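Cysteine synthase 3 (Entamoeba histolytica, PDB 6KR5) catalyses the pyridoxal-phosphate-dependent synthesis of L-cysteine from O-acetyl-L-serine and sulfide, releasing acetate. Local coordinates at residues 264-269 against 316-321. Residues are numbered along the deposited sequence; the frame is centred on the assembly and turned at random.
Sequences KMARAV and TDLYKT
R267 reaches from helix 259-273 to the backbone of L318 and pins the loop that follows strand 301-306 against the larger, six-stranded-sheet domain of this fold-type II PLP enzyme. The central polar link is the hydrogen bond from R267 NH1 to L318 O, 3.0 Å long and nearly straight at 172°. L318 O lies almost in the guanidinium plane, whereas the nitrogen stands tilted 31° from the plane of the carbonyl. The first two torsions carry R267 CG and CD past L318 O, with CD 3.1 Å from it, and the bend at chi3 (-71°) then turns the guanidinium so that NH1 comes back to the same oxygen. The guanidinium has a second anchor beyond the loop segment, since NE forms a salt bridge with E323; two different edges of the group are thus held, which should limit its rotation.

Packing supports these polar contacts. T321 sits over one face of the guanidinium, its CB 3.7 Å from R267 NH1 and its CG2 near NH2. The backbone N of K264 approaches the opposite face, also toward the rim. On the apolar side, A266 CB meets L318 CD1 at 4.1 Å, and W263 on the same helix also touches the leucine. L318 CG in turn lies over the centre of the Y319 ring, while M118 of the second subunit packs against that tyrosine, bringing the loop to the dimer partner.

Within the loop, T316 OG1 accepts from L318 N at 3.1 Å, an ST turn that ties the backbone just ahead of the L318 carbonyl. Water completes the join in two places. One molecule links R267 NH1, weakly, to T321 OG1. The other lies at the edge of the Y319 ring, donating to A266 O at 3.0 Å and accepting from Y319 OH at 2.5 Å.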
ATOM      1  N   LYS B 264     -18.878  -9.544   1.468  1.00 19.13           N
ATOM      2  CA  LYS B 264     -19.338  -9.266   2.825  1.00 19.95           C
ATOM      3  C   LYS B 264     -18.230  -9.523   3.846  1.00 21.34           C
ATOM      4  O   LYS B 264     -18.030  -8.726   4.769  1.00 20.92           O
ATOM      5  CB  LYS B 264     -20.575 -10.109   3.136  1.00 21.37           C
ATOM      6  CG  LYS B 264     -21.171  -9.814   4.504  1.00 24.38           C
ATOM      7  CD  LYS B 264     -22.644 -10.215   4.583  1.00 31.57           C
ATOM      8  CE  LYS B 264     -22.812 -11.712   4.563  1.00 36.22           C
ATOM      9  NZ  LYS B 264     -24.244 -12.143   4.512  1.00 42.72           N
ATOM     10  N   MET B 265     -17.489 -10.626   3.684  1.00 20.35           N
ATOM     11  CA  MET B 265     -16.358 -10.887   4.571  1.00 19.59           C
ATOM     12  C   MET B 265     -15.331  -9.758   4.518  1.00 19.96           C
ATOM     13  O   MET B 265     -14.827  -9.321   5.561  1.00 19.37           O
ATOM     14  CB  MET B 265     -15.695 -12.216   4.211  1.00 20.05           C
ATOM     15  CG  MET B 265     -14.641 -12.632   5.220  1.00 20.42           C
ATOM     16  SD  MET B 265     -15.388 -13.429   6.672  1.00 21.98           S
ATOM     17  CE  MET B 265     -15.151 -12.172   7.919  1.00 22.25           C
ATOM     18  N   ALA B 266     -15.000  -9.280   3.314  1.00 20.47           N
ATOM     19  CA  ALA B 266     -14.011  -8.211   3.193  1.00 18.27           C
ATOM     20  C   ALA B 266     -14.467  -6.957   3.922  1.00 20.25           C
ATOM     21  O   ALA B 266     -13.665  -6.296   4.588  1.00 20.54           O
ATOM     22  CB  ALA B 266     -13.749  -7.906   1.719  1.00 21.84           C
ATOM     23  N   ARG B 267     -15.752  -6.620   3.811  1.00 18.65           N
ATOM     24  CA  ARG B 267     -16.270  -5.459   4.528  1.00 18.20           C
ATOM     25  C   ARG B 267     -16.189  -5.655   6.032  1.00 19.47           C
ATOM     26  O   ARG B 267     -15.924  -4.703   6.776  1.00 20.63           O
ATOM     27  CB  ARG B 267     -17.714  -5.181   4.119  1.00 19.10           C
ATOM     28  CG  ARG B 267     -17.839  -4.609   2.719  1.00 21.34           C
ATOM     29  CD  ARG B 267     -19.250  -4.110   2.450  1.00 23.73           C
ATOM     30  NE  ARG B 267     -20.216  -5.200   2.303  1.00 23.37           N
ATOM     31  CZ  ARG B 267     -20.491  -5.814   1.157  1.00 22.45           C
ATOM     32  NH1 ARG B 267     -19.870  -5.455   0.039  1.00 24.84           N
ATOM     33  NH2 ARG B 267     -21.399  -6.777   1.130  1.00 22.64           N
ATOM     34  N   ALA B 268     -16.437  -6.878   6.505  1.00 20.72           N
ATOM     35  CA  ALA B 268     -16.387  -7.132   7.945  1.00 19.74           C
ATOM     36  C   ALA B 268     -14.961  -7.049   8.477  1.00 19.52           C
ATOM     37  O   ALA B 268     -14.733  -6.554   9.587  1.00 20.80           O
ATOM     38  CB  ALA B 268     -16.996  -8.498   8.253  1.00 20.69           C
ATOM     39  N   VAL B 269     -13.989  -7.519   7.696  1.00 18.42           N
ATOM     40  CA  VAL B 269     -12.600  -7.499   8.141  1.00 17.39           C
ATOM     41  C   VAL B 269     -12.113  -6.066   8.318  1.00 22.13           C
ATOM     42  O   VAL B 269     -11.441  -5.745   9.305  1.00 20.32           O
ATOM     43  CB  VAL B 269     -11.732  -8.286   7.145  1.00 17.13           C
ATOM     44  CG1 VAL B 269     -10.253  -8.099   7.451  1.00 22.10           C
ATOM     45  CG2 VAL B 269     -12.115  -9.752   7.214  1.00 20.15           C
ATOM     46  N   THR B 316     -15.361  -0.342  -7.514  1.00 26.93           N
ATOM     47  CA  THR B 316     -16.446  -1.300  -7.476  1.00 32.95           C
ATOM     48  C   THR B 316     -17.417  -0.876  -6.375  1.00 25.01           C
ATOM     49  O   THR B 316     -17.262   0.183  -5.754  1.00 33.67           O
ATOM     50  CB  THR B 316     -15.891  -2.712  -7.261  1.00 29.87           C
ATOM     51  OG1 THR B 316     -15.509  -2.876  -5.887  1.00 28.95           O
ATOM     52  CG2 THR B 316     -14.666  -2.945  -8.123  1.00 31.52           C
ATOM     53  N   ASP B 317     -18.433  -1.688  -6.124  1.00 30.20           N
ATOM     54  CA  ASP B 317     -19.342  -1.398  -5.026  1.00 41.66           C
ATOM     55  C   ASP B 317     -18.941  -2.108  -3.740  1.00 38.17           C
ATOM     56  O   ASP B 317     -19.743  -2.146  -2.799  1.00 31.03           O
ATOM     57  CB  ASP B 317     -20.778  -1.759  -5.414  1.00 43.62           C
ATOM     58  CG  ASP B 317     -21.474  -0.639  -6.178  1.00 45.97           C
ATOM     59  OD1 ASP B 317     -20.814   0.386  -6.458  1.00 49.06           O
ATOM     60  OD2 ASP B 317     -22.676  -0.778  -6.492  1.00 50.65           O
ATOM     61  N   LEU B 318     -17.713  -2.645  -3.676  1.00 31.27           N
ATOM     62  CA  LEU B 318     -17.274  -3.406  -2.504  1.00 31.01           C
ATOM     63  C   LEU B 318     -17.521  -2.632  -1.221  1.00 33.27           C
ATOM     64  O   LEU B 318     -17.888  -3.213  -0.194  1.00 34.37           O
ATOM     65  CB  LEU B 318     -15.787  -3.778  -2.626  1.00 27.37           C
ATOM     66  CG  LEU B 318     -15.126  -4.539  -1.458  1.00 24.49           C
ATOM     67  CD1 LEU B 318     -15.752  -5.916  -1.269  1.00 26.64           C
ATOM     68  CD2 LEU B 318     -13.629  -4.685  -1.647  1.00 25.98           C
ATOM     69  N   TYR B 319     -17.354  -1.314  -1.261  1.00 31.21           N
ATOM     70  CA  TYR B 319     -17.559  -0.486  -0.082  1.00 27.90           C
ATOM     71  C   TYR B 319     -18.736   0.465  -0.222  1.00 34.42           C
ATOM     72  O   TYR B 319     -18.892   1.372   0.604  1.00 38.83           O
ATOM     73  CB  TYR B 319     -16.290   0.284   0.230  1.00 31.92           C
ATOM     74  CG  TYR B 319     -15.130  -0.629   0.476  1.00 24.81           C
ATOM     75  CD1 TYR B 319     -15.138  -1.511   1.545  1.00 25.53           C
ATOM     76  CD2 TYR B 319     -14.043  -0.641  -0.381  1.00 27.03           C
ATOM     77  CE1 TYR B 319     -14.089  -2.343   1.785  1.00 24.53           C
ATOM     78  CE2 TYR B 319     -12.992  -1.472  -0.155  1.00 25.35           C
ATOM     79  CZ  TYR B 319     -13.012  -2.322   0.925  1.00 24.52           C
ATOM     80  OH  TYR B 319     -11.946  -3.140   1.162  1.00 25.39           O
ATOM     81  N   LYS B 320     -19.561   0.278  -1.245  1.00 30.42           N
ATOM     82  CA  LYS B 320     -20.814   1.006  -1.378  1.00 35.72           C
ATOM     83  C   LYS B 320     -21.939   0.269  -0.660  1.00 40.10           C
ATOM     84  O   LYS B 320     -22.701   0.880   0.097  1.00 38.77           O
ATOM     85  CB  LYS B 320     -21.152   1.208  -2.859  1.00 36.12           C
ATOM     86  N   THR B 321     -22.036  -1.044  -0.886  1.00 36.79           N
ATOM     87  CA  THR B 321     -22.963  -1.885  -0.139  1.00 34.86           C
ATOM     88  C   THR B 321     -22.663  -1.807   1.353  1.00 37.42           C
ATOM     89  O   THR B 321     -21.503  -1.764   1.770  1.00 39.67           O
ATOM     90  CB  THR B 321     -22.856  -3.334  -0.612  1.00 33.89           C
ATOM     91  OG1 THR B 321     -22.803  -3.365  -2.044  1.00 37.66           O
ATOM     92  CG2 THR B 321     -24.039  -4.157  -0.126  1.00 36.75           C
TER
HETATM   93  O   HOH W   1     -11.664  -4.747   3.062  1.00 22.19           O
HETATM   94  O   HOH W   2     -21.195  -5.378  -2.682  1.00 28.80           O